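Local coordinates for probable quinone reductase Qor (NADPH:quinone reductase) (Zeta-crystallin homolog protein) (Mycobacterium tuberculosis, PDB 4RVU) that binds NADPH and probably passes its electrons to quinones, as a zeta-crystallin-like member of the medium-chain dehydrogenase/reductase family, at residues V43-I46 with D47-R51; P142-R145 with G146-V149; I161-Q164 with W165-L169; V177-A180 with E181-K184. One frame throughout, in Å; residues are numbered along the deposited sequence.

Contact 1 (V43-I46 with D47-R51); sequences VNFI and DTYFR. With NDP (NADPH dihydro-nicotinamide-adenine-dinucleotide phosphate), chain E.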
loop_
_atom_site.group_PDB
_atom_site.type_symbol
_atom_site.label_atom_id
_atom_site.label_comp_id
_atom_site.label_asym_id
_atom_site.label_seq_id
_atom_site.Cartn_x
_atom_site.Cartn_y
_atom_site.Cartn_z
ATOM N N VAL A 43 -21.949 -7.047 17.817
ATOM C CA VAL A 43 -21.798 -5.595 17.793
ATOM C C VAL A 43 -20.456 -5.255 17.146
ATOM O O VAL A 43 -19.427 -5.848 17.478
ATOM C CB VAL A 43 -21.902 -4.994 19.213
ATOM C CG1 VAL A 43 -21.638 -3.490 19.188
ATOM C CG2 VAL A 43 -23.289 -5.261 19.780
ATOM N N ASN A 44 -20.471 -4.320 16.201
ATOM C CA ASN A 44 -19.239 -3.949 15.504
ATOM C C ASN A 44 -19.085 -2.452 15.420
ATOM O O ASN A 44 -20.078 -1.741 15.323
ATOM C CB ASN A 44 -19.222 -4.573 14.112
ATOM C CG ASN A 44 -19.108 -6.073 14.178
ATOM O OD1 ASN A 44 -18.019 -6.603 14.431
ATOM N ND2 ASN A 44 -20.234 -6.770 14.006
ATOM N N PHE A 45 -17.845 -1.963 15.464
ATOM C CA PHE A 45 -17.643 -0.518 15.486
ATOM C C PHE A 45 -18.256 0.154 14.261
ATOM O O PHE A 45 -18.728 1.290 14.342
ATOM C CB PHE A 45 -16.168 -0.147 15.622
ATOM C CG PHE A 45 -15.942 1.050 16.494
ATOM C CD1 PHE A 45 -16.139 2.335 16.001
ATOM C CD2 PHE A 45 -15.564 0.889 17.813
ATOM C CE1 PHE A 45 -15.946 3.446 16.819
ATOM C CE2 PHE A 45 -15.372 1.982 18.638
ATOM C CZ PHE A 45 -15.563 3.264 18.142
ATOM N N ILE A 46 -18.290 -0.558 13.142
ATOM C CA ILE A 46 -18.898 -0.012 11.934
ATOM C C ILE A 46 -20.377 0.279 12.112
ATOM O O ILE A 46 -20.915 1.155 11.430
ATOM C CB ILE A 46 -18.664 -0.910 10.688
ATOM C CG1 ILE A 46 -18.944 -0.132 9.393
ATOM C CG2 ILE A 46 -19.502 -2.155 10.734
ATOM C CD1 ILE A 46 -18.698 -0.943 8.137
ATOM N N ASP A 47 -21.039 -0.449 13.022
ATOM C CA ASP A 47 -22.448 -0.191 13.308
ATOM C C ASP A 47 -22.627 1.268 13.742
ATOM O O ASP A 47 -23.647 1.896 13.433
ATOM C CB ASP A 47 -22.991 -1.109 14.428
ATOM C CG ASP A 47 -22.834 -2.601 14.123
ATOM O OD1 ASP A 47 -22.640 -2.975 12.947
ATOM O OD2 ASP A 47 -22.941 -3.411 15.082
ATOM N N THR A 48 -21.644 1.796 14.467
ATOM C CA THR A 48 -21.733 3.162 14.977
ATOM C C THR A 48 -21.612 4.193 13.852
ATOM O O THR A 48 -22.158 5.295 13.965
ATOM C CB THR A 48 -20.665 3.473 16.041
ATOM O OG1 THR A 48 -19.376 3.614 15.421
ATOM C CG2 THR A 48 -20.621 2.385 17.120
ATOM N N TYR A 49 -20.893 3.839 12.784
ATOM C CA TYR A 49 -20.692 4.760 11.657
ATOM C C TYR A 49 -21.988 4.853 10.851
ATOM O O TYR A 49 -22.346 5.924 10.356
ATOM C CB TYR A 49 -19.540 4.317 10.735
ATOM C CG TYR A 49 -18.177 4.093 11.374
ATOM C CD1 TYR A 49 -17.687 4.922 12.384
ATOM C CD2 TYR A 49 -17.366 3.052 10.940
ATOM C CE1 TYR A 49 -16.426 4.695 12.952
ATOM C CE2 TYR A 49 -16.119 2.817 11.494
ATOM C CZ TYR A 49 -15.652 3.635 12.503
ATOM O OH TYR A 49 -14.399 3.375 13.045
ATOM N N PHE A 50 -22.691 3.730 10.718
ATOM C CA PHE A 50 -24.000 3.716 10.070
ATOM C C PHE A 50 -25.063 4.407 10.906
ATOM O O PHE A 50 -25.940 5.094 10.374
ATOM C CB PHE A 50 -24.453 2.288 9.778
ATOM C CG PHE A 50 -23.824 1.697 8.559
ATOM C CD1 PHE A 50 -22.999 0.587 8.656
ATOM C CD2 PHE A 50 -24.047 2.262 7.312
ATOM C CE1 PHE A 50 -22.414 0.045 7.525
ATOM C CE2 PHE A 50 -23.463 1.729 6.178
ATOM C CZ PHE A 50 -22.649 0.616 6.285
ATOM N N ARG A 51 -24.999 4.200 12.216
ATOM C CA ARG A 51 -25.932 4.845 13.123
ATOM C C ARG A 51 -25.742 6.364 13.071
ATOM O O ARG A 51 -26.717 7.120 13.038
ATOM C CB ARG A 51 -25.713 4.336 14.543
ATOM C CG ARG A 51 -26.772 4.792 15.533
ATOM C CD ARG A 51 -26.152 5.680 16.579
ATOM N NE ARG A 51 -25.046 5.010 17.241
ATOM C CZ ARG A 51 -23.852 5.548 17.468
ATOM N NH1 ARG A 51 -23.583 6.795 17.103
ATOM N NH2 ARG A 51 -22.926 4.830 18.073
HETATM P PA NDP E . -13.049 -2.660 19.306
HETATM O O1A NDP E . -13.656 -3.764 20.125
HETATM O O2A NDP E . -11.591 -2.716 18.952
HETATM O O5B NDP E . -13.349 -1.258 20.033
HETATM C C5B NDP E . -12.654 -0.081 19.636
HETATM C C4B NDP E . -11.433 0.063 20.529
HETATM O O4B NDP E . -10.530 1.044 20.017
HETATM C C3B NDP E . -11.814 0.542 21.918
HETATM O O3B NDP E . -12.127 -0.546 22.787
HETATM C C2B NDP E . -10.583 1.298 22.376
HETATM O O2B NDP E . -9.750 0.468 23.174
HETATM C C1B NDP E . -9.860 1.692 21.097
HETATM N N9A NDP E . -9.951 3.165 20.977
HETATM C C8A NDP E . -8.913 4.018 20.943
HETATM N N7A NDP E . -9.339 5.299 20.849
HETATM C C5A NDP E . -10.681 5.279 20.833
HETATM C C6A NDP E . -11.763 6.287 20.752
HETATM N N6A NDP E . -11.476 7.605 20.668
HETATM N N1A NDP E . -13.038 5.846 20.766
HETATM C C2A NDP E . -13.328 4.536 20.850
HETATM N N3A NDP E . -12.401 3.569 20.927
HETATM C C4A NDP E . -11.082 3.869 20.922
HETATM O O3 NDP E . -13.909 -2.509 17.961
HETATM P PN NDP E . -13.999 -3.688 16.876
HETATM O O1N NDP E . -13.156 -4.844 17.344
HETATM O O2N NDP E . -15.453 -3.885 16.538
HETATM O O5D NDP E . -13.280 -3.030 15.600
HETATM C C5D NDP E . -11.926 -2.593 15.678
HETATM C C4D NDP E . -11.657 -1.557 14.597
HETATM O O4D NDP E . -11.545 -2.200 13.329
HETATM C C3D NDP E . -12.807 -0.577 14.479
HETATM O O3D NDP E . -12.262 0.715 14.214
HETATM C C2D NDP E . -13.593 -1.045 13.274
HETATM O O2D NDP E . -14.200 0.067 12.615
HETATM C C1D NDP E . -12.519 -1.692 12.416
HETATM N N1N NDP E . -12.994 -2.795 11.580
HETATM C C2N NDP E . -12.674 -2.789 10.284
HETATM C C3N NDP E . -13.067 -3.803 9.424
HETATM C C7N NDP E . -12.678 -3.726 7.978
HETATM O O7N NDP E . -12.965 -4.648 7.235
HETATM N N7N NDP E . -12.019 -2.652 7.548
HETATM C C4N NDP E . -13.874 -4.978 9.924
HETATM C C5N NDP E . -14.144 -4.871 11.353
HETATM C C6N NDP E . -13.695 -3.800 12.117
HETATM P P2B NDP E . -8.566 1.101 24.059
HETATM O O1X NDP E . -8.480 2.526 23.594
HETATM O O2X NDP E . -9.038 0.946 25.476
HETATM O O3X NDP E . -7.367 0.259 23.732
HETATM O O HOH W 1 -22.858 -5.722 13.075
#

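Contact 2 (P142-R145 with G146-V149); sequences PVKR and GDTV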
loop_
_atom_site.group_PDB
_atom_site.type_symbol
_atom_site.label_atom_id
_atom_site.label_comp_id
_atom_site.label_asym_id
_atom_site.label_seq_id
_atom_site.Cartn_x
_atom_site.Cartn_y
_atom_site.Cartn_z
ATOM N N PRO A 142 0.912 -10.760 4.600
ATOM C CA PRO A 142 1.004 -12.161 5.017
ATOM C C PRO A 142 2.125 -12.351 6.032
ATOM O O PRO A 142 3.290 -12.483 5.640
ATOM C CB PRO A 142 1.327 -12.907 3.709
ATOM C CG PRO A 142 1.466 -11.822 2.618
ATOM C CD PRO A 142 1.593 -10.511 3.317
ATOM N N VAL A 143 1.772 -12.381 7.317
ATOM C CA VAL A 143 2.780 -12.482 8.365
ATOM C C VAL A 143 3.552 -13.787 8.237
ATOM O O VAL A 143 3.013 -14.799 7.780
ATOM C CB VAL A 143 2.177 -12.348 9.775
ATOM C CG1 VAL A 143 1.548 -10.947 9.974
ATOM C CG2 VAL A 143 1.156 -13.464 10.042
ATOM N N LYS A 144 4.824 -13.754 8.621
ATOM C CA LYS A 144 5.644 -14.956 8.622
ATOM C C LYS A 144 6.311 -15.081 9.983
ATOM O O LYS A 144 6.442 -14.092 10.716
ATOM C CB LYS A 144 6.687 -14.882 7.510
ATOM C CG LYS A 144 7.521 -13.630 7.571
ATOM C CD LYS A 144 8.446 -13.508 6.364
ATOM C CE LYS A 144 9.408 -12.334 6.529
ATOM N NZ LYS A 144 8.698 -11.025 6.560
ATOM N N ARG A 145 6.707 -16.297 10.333
ATOM C CA ARG A 145 7.342 -16.539 11.617
ATOM C C ARG A 145 8.585 -15.662 11.691
ATOM O O ARG A 145 9.343 -15.581 10.721
ATOM C CB ARG A 145 7.690 -18.026 11.763
ATOM C CG ARG A 145 8.466 -18.365 13.028
ATOM C CD ARG A 145 8.591 -19.873 13.223
ATOM N NE ARG A 145 7.290 -20.520 13.395
ATOM C CZ ARG A 145 6.625 -20.578 14.548
ATOM N NH1 ARG A 145 7.136 -20.024 15.644
ATOM N NH2 ARG A 145 5.448 -21.191 14.608
ATOM N N GLY A 146 8.759 -14.952 12.804
ATOM C CA GLY A 146 9.903 -14.072 12.978
ATOM C C GLY A 146 9.585 -12.599 12.820
ATOM O O GLY A 146 10.379 -11.734 13.225
ATOM N N ASP A 147 8.434 -12.298 12.220
ATOM C CA ASP A 147 8.015 -10.908 12.079
ATOM C C ASP A 147 7.660 -10.318 13.440
ATOM O O ASP A 147 7.423 -11.047 14.410
ATOM C CB ASP A 147 6.777 -10.784 11.176
ATOM C CG ASP A 147 7.074 -10.987 9.699
ATOM O OD1 ASP A 147 8.254 -11.028 9.292
ATOM O OD2 ASP A 147 6.089 -11.099 8.932
ATOM N N THR A 148 7.610 -8.990 13.495
ATOM C CA THR A 148 7.036 -8.287 14.635
ATOM C C THR A 148 6.005 -7.328 14.072
ATOM O O THR A 148 6.271 -6.653 13.081
ATOM C CB THR A 148 8.086 -7.473 15.413
ATOM O OG1 THR A 148 9.086 -8.356 15.931
ATOM C CG2 THR A 148 7.429 -6.735 16.570
ATOM N N VAL A 149 4.812 -7.299 14.654
ATOM C CA VAL A 149 3.778 -6.384 14.183
ATOM C C VAL A 149 3.249 -5.545 15.333
ATOM O O VAL A 149 3.332 -5.946 16.491
ATOM C CB VAL A 149 2.602 -7.129 13.486
ATOM C CG1 VAL A 149 3.103 -7.909 12.283
ATOM C CG2 VAL A 149 1.888 -8.060 14.477
#

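Contact 3 (I161-Q164 with W165-L169); sequences ILTQ and WATHL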
loop_
_atom_site.group_PDB
_atom_site.type_symbol
_atom_site.label_atom_id
_atom_site.label_comp_id
_atom_site.label_asym_id
_atom_site.label_seq_id
_atom_site.Cartn_x
_atom_site.Cartn_y
_atom_site.Cartn_z
ATOM N N ILE A 161 -8.143 -11.010 18.606
ATOM C CA ILE A 161 -8.052 -12.086 17.622
ATOM C C ILE A 161 -6.750 -11.975 16.823
ATOM O O ILE A 161 -6.060 -12.979 16.606
ATOM C CB ILE A 161 -9.285 -12.137 16.675
ATOM C CG1 ILE A 161 -10.560 -12.404 17.484
ATOM C CG2 ILE A 161 -9.124 -13.264 15.654
ATOM C CD1 ILE A 161 -11.859 -12.334 16.652
ATOM N N LEU A 162 -6.412 -10.755 16.404
ATOM C CA LEU A 162 -5.142 -10.516 15.708
ATOM C C LEU A 162 -3.964 -10.990 16.550
ATOM O O LEU A 162 -3.048 -11.653 16.049
ATOM C CB LEU A 162 -4.968 -9.028 15.362
ATOM C CG LEU A 162 -5.735 -8.519 14.143
ATOM C CD1 LEU A 162 -5.716 -7.003 14.082
ATOM C CD2 LEU A 162 -5.143 -9.111 12.859
ATOM N N THR A 163 -4.002 -10.661 17.836
ATOM C CA THR A 163 -2.878 -10.931 18.730
ATOM C C THR A 163 -2.683 -12.431 18.904
ATOM O O THR A 163 -1.577 -12.945 18.701
ATOM C CB THR A 163 -3.087 -10.241 20.073
ATOM O OG1 THR A 163 -3.130 -8.825 19.847
ATOM C CG2 THR A 163 -1.958 -10.567 21.045
ATOM N N GLN A 164 -3.770 -13.138 19.210
ATOM C CA GLN A 164 -3.693 -14.581 19.375
ATOM C C GLN A 164 -3.242 -15.278 18.113
ATOM O O GLN A 164 -2.373 -16.156 18.156
ATOM C CB GLN A 164 -5.045 -15.140 19.791
ATOM C CG GLN A 164 -5.529 -14.669 21.142
ATOM C CD GLN A 164 -6.889 -15.248 21.456
ATOM O OE1 GLN A 164 -7.002 -16.407 21.858
ATOM N NE2 GLN A 164 -7.935 -14.453 21.248
ATOM N N TRP A 165 -3.842 -14.891 16.989
ATOM C CA TRP A 165 -3.615 -15.594 15.734
ATOM C C TRP A 165 -2.189 -15.361 15.246
ATOM O O TRP A 165 -1.499 -16.306 14.862
ATOM C CB TRP A 165 -4.621 -15.143 14.675
ATOM C CG TRP A 165 -4.941 -16.202 13.669
ATOM C CD1 TRP A 165 -4.183 -17.298 13.355
ATOM C CD2 TRP A 165 -6.130 -16.290 12.868
ATOM N NE1 TRP A 165 -4.822 -18.051 12.390
ATOM C CE2 TRP A 165 -6.020 -17.457 12.083
ATOM C CE3 TRP A 165 -7.263 -15.488 12.734
ATOM C CZ2 TRP A 165 -7.018 -17.850 11.184
ATOM C CZ3 TRP A 165 -8.254 -15.880 11.841
ATOM C CH2 TRP A 165 -8.122 -17.048 11.076
ATOM N N ALA A 166 -1.748 -14.105 15.276
ATOM C CA ALA A 166 -0.368 -13.776 14.919
ATOM C C ALA A 166 0.630 -14.511 15.821
ATOM O O ALA A 166 1.608 -15.082 15.339
ATOM C CB ALA A 166 -0.139 -12.256 14.969
ATOM N N THR A 167 0.376 -14.512 17.125
ATOM C CA THR A 167 1.248 -15.221 18.071
ATOM C C THR A 167 1.345 -16.704 17.722
ATOM O O THR A 167 2.434 -17.278 17.714
ATOM C CB THR A 167 0.749 -15.054 19.502
ATOM O OG1 THR A 167 0.809 -13.662 19.843
ATOM C CG2 THR A 167 1.617 -15.849 20.473
ATOM N N HIS A 168 0.205 -17.314 17.415
ATOM C CA HIS A 168 0.177 -18.706 16.973
ATOM C C HIS A 168 1.019 -18.923 15.722
ATOM O O HIS A 168 1.634 -19.980 15.559
ATOM C CB HIS A 168 -1.257 -19.155 16.696
ATOM C CG HIS A 168 -1.345 -20.490 16.027
ATOM N ND1 HIS A 168 -1.051 -21.670 16.679
ATOM C CD2 HIS A 168 -1.678 -20.832 14.759
ATOM C CE1 HIS A 168 -1.210 -22.682 15.844
ATOM N NE2 HIS A 168 -1.589 -22.200 14.673
ATOM N N LEU A 169 1.038 -17.930 14.835
ATOM C CA LEU A 169 1.820 -18.022 13.599
ATOM C C LEU A 169 3.317 -17.697 13.782
ATOM O O LEU A 169 4.064 -17.623 12.801
ATOM C CB LEU A 169 1.203 -17.136 12.513
ATOM C CG LEU A 169 -0.234 -17.501 12.133
ATOM C CD1 LEU A 169 -0.925 -16.371 11.365
ATOM C CD2 LEU A 169 -0.242 -18.778 11.312
#

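Contact 4 (V177-A180 with E181-K184); sequences VSTA and EKAK. With NDP (NADPH dihydro-nicotinamide-adenine-dinucleotide phosphate), chain E.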
loop_
_atom_site.group_PDB
_atom_site.type_symbol
_atom_site.label_atom_id
_atom_site.label_comp_id
_atom_site.label_asym_id
_atom_site.label_seq_id
_atom_site.Cartn_x
_atom_site.Cartn_y
_atom_site.Cartn_z
ATOM N N VAL A 177 -3.089 -0.276 24.545
ATOM C CA VAL A 177 -4.387 -0.338 25.227
ATOM C C VAL A 177 -4.524 0.864 26.149
ATOM O O VAL A 177 -3.542 1.556 26.403
ATOM C CB VAL A 177 -4.550 -1.622 26.071
ATOM C CG1 VAL A 177 -4.409 -2.876 25.213
ATOM C CG2 VAL A 177 -3.538 -1.624 27.207
ATOM N N SER A 178 -5.729 1.105 26.657
ATOM C CA SER A 178 -5.982 2.294 27.467
ATOM C C SER A 178 -5.957 2.079 28.984
ATOM O O SER A 178 -5.913 3.049 29.735
ATOM C CB SER A 178 -7.308 2.944 27.079
ATOM O OG SER A 178 -8.410 2.142 27.473
ATOM N N THR A 179 -5.998 0.827 29.435
ATOM C CA THR A 179 -6.075 0.525 30.877
ATOM C C THR A 179 -5.212 -0.674 31.249
ATOM O O THR A 179 -4.872 -1.503 30.398
ATOM C CB THR A 179 -7.509 0.188 31.327
ATOM O OG1 THR A 179 -7.890 -1.077 30.777
ATOM C CG2 THR A 179 -8.504 1.254 30.897
ATOM N N ALA A 180 -4.869 -0.768 32.527
ATOM C CA ALA A 180 -4.104 -1.902 33.025
ATOM C C ALA A 180 -4.892 -3.209 32.935
ATOM O O ALA A 180 -4.291 -4.274 32.760
ATOM C CB ALA A 180 -3.626 -1.654 34.455
ATOM N N GLU A 181 -6.221 -3.132 33.059
ATOM C CA GLU A 181 -7.079 -4.319 32.895
ATOM C C GLU A 181 -6.931 -4.862 31.478
ATOM O O GLU A 181 -6.779 -6.072 31.269
ATOM C CB GLU A 181 -8.564 -4.011 33.163
ATOM C CG GLU A 181 -9.498 -5.231 32.922
ATOM C CD GLU A 181 -10.973 -4.875 32.700
ATOM O OE1 GLU A 181 -11.297 -3.686 32.495
ATOM O OE2 GLU A 181 -11.815 -5.805 32.723
ATOM N N LYS A 182 -6.978 -3.956 30.506
ATOM C CA LYS A 182 -6.831 -4.329 29.101
ATOM C C LYS A 182 -5.422 -4.828 28.801
ATOM O O LYS A 182 -5.226 -5.749 28.004
ATOM C CB LYS A 182 -7.211 -3.153 28.197
ATOM C CG LYS A 182 -8.707 -2.836 28.246
ATOM C CD LYS A 182 -9.113 -1.845 27.169
ATOM C CE LYS A 182 -10.554 -1.398 27.350
ATOM N NZ LYS A 182 -11.061 -0.684 26.138
ATOM N N ALA A 183 -4.436 -4.236 29.461
ATOM C CA ALA A 183 -3.062 -4.684 29.287
ATOM C C ALA A 183 -2.890 -6.157 29.650
ATOM O O ALA A 183 -2.172 -6.889 28.972
ATOM C CB ALA A 183 -2.110 -3.813 30.090
ATOM N N LYS A 184 -3.541 -6.606 30.720
ATOM C CA LYS A 184 -3.401 -8.009 31.102
ATOM C C LYS A 184 -4.067 -8.937 30.081
ATOM O O LYS A 184 -3.508 -9.971 29.723
ATOM C CB LYS A 184 -3.972 -8.277 32.500
ATOM C CG LYS A 184 -3.501 -9.606 33.083
ATOM C CD LYS A 184 -4.424 -10.098 34.190
ATOM C CE LYS A 184 -5.601 -10.886 33.626
ATOM N NZ LYS A 184 -5.255 -12.318 33.350
HETATM P PA NDP E . -13.049 -2.660 19.306
HETATM O O1A NDP E . -13.656 -3.764 20.125
HETATM O O2A NDP E . -11.591 -2.716 18.952
HETATM O O5B NDP E . -13.349 -1.258 20.033
HETATM C C5B NDP E . -12.654 -0.081 19.636
HETATM C C4B NDP E . -11.433 0.063 20.529
HETATM O O4B NDP E . -10.530 1.044 20.017
HETATM C C3B NDP E . -11.814 0.542 21.918
HETATM O O3B NDP E . -12.127 -0.546 22.787
HETATM C C2B NDP E . -10.583 1.298 22.376
HETATM O O2B NDP E . -9.750 0.468 23.174
HETATM C C1B NDP E . -9.860 1.692 21.097
HETATM N N9A NDP E . -9.951 3.165 20.977
HETATM C C8A NDP E . -8.913 4.018 20.943
HETATM N N7A NDP E . -9.339 5.299 20.849
HETATM C C5A NDP E . -10.681 5.279 20.833
HETATM C C6A NDP E . -11.763 6.287 20.752
HETATM N N6A NDP E . -11.476 7.605 20.668
HETATM N N1A NDP E . -13.038 5.846 20.766
HETATM C C2A NDP E . -13.328 4.536 20.850
HETATM N N3A NDP E . -12.401 3.569 20.927
HETATM C C4A NDP E . -11.082 3.869 20.922
HETATM O O3 NDP E . -13.909 -2.509 17.961
HETATM P PN NDP E . -13.999 -3.688 16.876
HETATM O O1N NDP E . -13.156 -4.844 17.344
HETATM O O2N NDP E . -15.453 -3.885 16.538
HETATM O O5D NDP E . -13.280 -3.030 15.600
HETATM C C5D NDP E . -11.926 -2.593 15.678
HETATM C C4D NDP E . -11.657 -1.557 14.597
HETATM O O4D NDP E . -11.545 -2.200 13.329
HETATM C C3D NDP E . -12.807 -0.577 14.479
HETATM O O3D NDP E . -12.262 0.715 14.214
HETATM C C2D NDP E . -13.593 -1.045 13.274
HETATM O O2D NDP E . -14.200 0.067 12.615
HETATM C C1D NDP E . -12.519 -1.692 12.416
HETATM N N1N NDP E . -12.994 -2.795 11.580
HETATM C C2N NDP E . -12.674 -2.789 10.284
HETATM C C3N NDP E . -13.067 -3.803 9.424
HETATM C C7N NDP E . -12.678 -3.726 7.978
HETATM O O7N NDP E . -12.965 -4.648 7.235
HETATM N N7N NDP E . -12.019 -2.652 7.548
HETATM C C4N NDP E . -13.874 -4.978 9.924
HETATM C C5N NDP E . -14.144 -4.871 11.353
HETATM C C6N NDP E . -13.695 -3.800 12.117
HETATM P P2B NDP E . -8.566 1.101 24.059
HETATM O O1X NDP E . -8.480 2.526 23.594
HETATM O O2X NDP E . -9.038 0.946 25.476
HETATM O O3X NDP E . -7.367 0.259 23.732
HETATM O O HOH W 2 -10.682 -1.534 31.282
#

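Contact 1 (V43-I46 with D47-R51)
The rings of F45 and Y49 meet obliquely, their planes at 52° and their centroids 5.8 Å apart. CE1 of Y49 lies at the edge of the F45 ring, in its plane. The carbonyl oxygen of F45 sits over the centre of one face of the Y49 ring. The hydroxyl of Y49 reaches past CD1 of F45 to the cofactor, where O2D of NADPH gives it a weak hydrogen bond. The F45 ring lies along C5B and C2A of NADPH.

I46 runs beside F50 and points the same way, with CD1 of I46 3.9 Å from CE1 of F50. It crosses Y49 at about a right angle. The hydroxyl of T48 is turned between its own backbone N and carbonyl carbon (chi1 73°). From there OG1 of T48 donates to O of F45 at 2.6 Å, in the carbonyl plane. The amide of T48 reaches the same oxygen from above that plane, so two donors of one residue grip it.

D47 folds back over the start of the helix. Its OD2 accepts from N of N44 at 2.9 Å, from above the carboxylate plane, and N of D47 donates to O of N44 at 2.8 Å. Y100 is a further partner of OD2. K129 bonds OD1 and E66 bonds ND2 of the N44 side chain.

F45 N donates to O2N of NADPH at 3.3 Å. The two donors of T48 and the carboxylate of D47 thus hold the first turn of helix 45-52 with F45 N facing O2N and Y49 OH facing the ribose oxygen O2D.

Contact 2 (P142-R145 with G146-V149)
K144 to D147 form a type II beta turn, closed by N of D147 donating to O of K144 at 3.1 Å. G146 takes the third position with a positive phi of 104°, where a side chain would be pressed into the preceding carbonyl.

The side chains of K144 and D147 cross at about a right angle. The carboxylate of D147 turns back over the start of the turn, and its two oxygens have separate tasks. OD2 accepts from N of K144 at 3.0 Å, with the donor above the carboxylate plane. OD1 uses its syn lone pair for NZ of K144, a salt bridge of 2.8 Å. The lysine chain leaves its backbone between N and the carbonyl carbon (chi1 54°), which lays CG against the carboxylate, 3.2 Å from OD1 of D147. A bend at the last torsion (-65°) then brings NZ round to OD1. Y141 OH also binds OD2, so the buried carboxylate is held from several directions.

At the base of the turn, V143 and V149 cross at about a right angle, CG1 of V143 4.1 Å from CG1 of V149. V143 also rests on V171 and Y221.

The turn leads from helix 120-140 into strand 148-151. That strand is central in the six-stranded parallel sheet of the Rossmann-type nucleotide-binding domain, with 172-176 and 217-222 as neighbours.

Contact 3 (I161-Q164 with W165-L169)
I161 and W165 lie side by side on one flank of helix 157-168 and point the same way. One helical turn separates them, which puts both on that flank. CG2 of I161 is 4.1 Å from CE3 of W165, an oblique approach to the indole. CG2 of I161 is anti to the backbone N, and CG of W165 is likewise (chi1 -151°). W165 goes on to meet the ring of H134 and to pack on L137 of helix 120-140 and on L290 and A293 of helix 280-295. I161 and L162 both touch A133.

T163 and T167 form a second row. OG1 of T167 bends back to the backbone and donates to O of T163 at 2.7 Å. N of T167 donates to that same oxygen at 3.0 Å. The two donors come from opposite faces of the carbonyl plane. The hydroxyl of T163 turns back in the same manner, toward O of G159. A166 and T167 rest on V173 of the neighbouring strand.

Q164 is extended beyond CG. Its NE2 bonds O of L160 on the same helix, and its OE1 accepts from N of T300. Along the backbone, N of W165 donates to O of I161 at 3.0 Å and N of H168 to O of Q164 at 2.9 Å.

Helix 157-168 is the helix of the beta-alpha-beta unit between strands 148-151 and 172-176. Its chemistry divides by flank. Apolar and aromatic groups join it to its helical neighbours. The threonine hydroxyls bond carbonyls of their own helix, which largely satisfies them there; T167 OG1 also has a weak bond with O of G190.

Contact 4 (V177-A180 with E181-K184)
Hydrogen bonds to the cofactor come first. OG of S178 and NZ of K182 converge on O2X, an oxygen of the 2'-phosphate of NADPH. NZ of K182 donates to O2X at 2.7 Å, and weakly to the ester oxygen O2B. OG of S178 lies 2.4 Å from O2X, a very short hydrogen bond whose exact length is doubtful. Beyond CG the K182 chain is fully extended and carries NZ to the phosphate. The carbonyl oxygens of R322 and T324 also accept from NZ.

Capping follows. T179 is the N-cap of helix 180-188. Its hydroxyl stands between its backbone N and carbonyl carbon (chi1 70°), which turns OG1 toward the N-H of K182. OG1 of T179 accepts from N of K182 at 3.0 Å, with an N-H...O angle of 161°. The same oxygen lies 3.2 Å from CG of K182, the two side chains crossing at a slant. A water links OG1 to OE1 of E181.

The first helical bonds run from N of A183 to O of T179 at 2.9 Å and from N of K184 to O of A180 at 3.2 Å.

Apolar contacts close the inner side. V177 and K182 run antiparallel alongside each other, CB to CB 3.7 Å. CG2 of V177 also packs on CB of A183 at 3.9 Å, and both residues touch V194 of the next strand.

The phosphate is thus met by a serine in the loop after strand 172-176 and a lysine in the first turn of helix 180-188, where NADP-dependent members of the Rossmann fold read the 2'-phosphate.

Contacts 1 and 3 are largely buried, whereas contacts 2 and 4 are only partly so. Contacts 1 and 4 both touch NADPH from different parts of the chain, their centres about 23 Å apart. Contact 1 brings aromatic rings and one backbone N-H to the cofactor; contact 4 brings a lysine and a serine to its 2'-phosphate. Contacts 2, 3 and 4 follow one another through the Rossmann-type domain, and 2 and 3 touch where V143 and R145 meet L169. Contact 2 relies on a salt bridge in a surface turn. Contact 3 combines apolar packing with bonds inside one helix. Contact 4 caps the next helix.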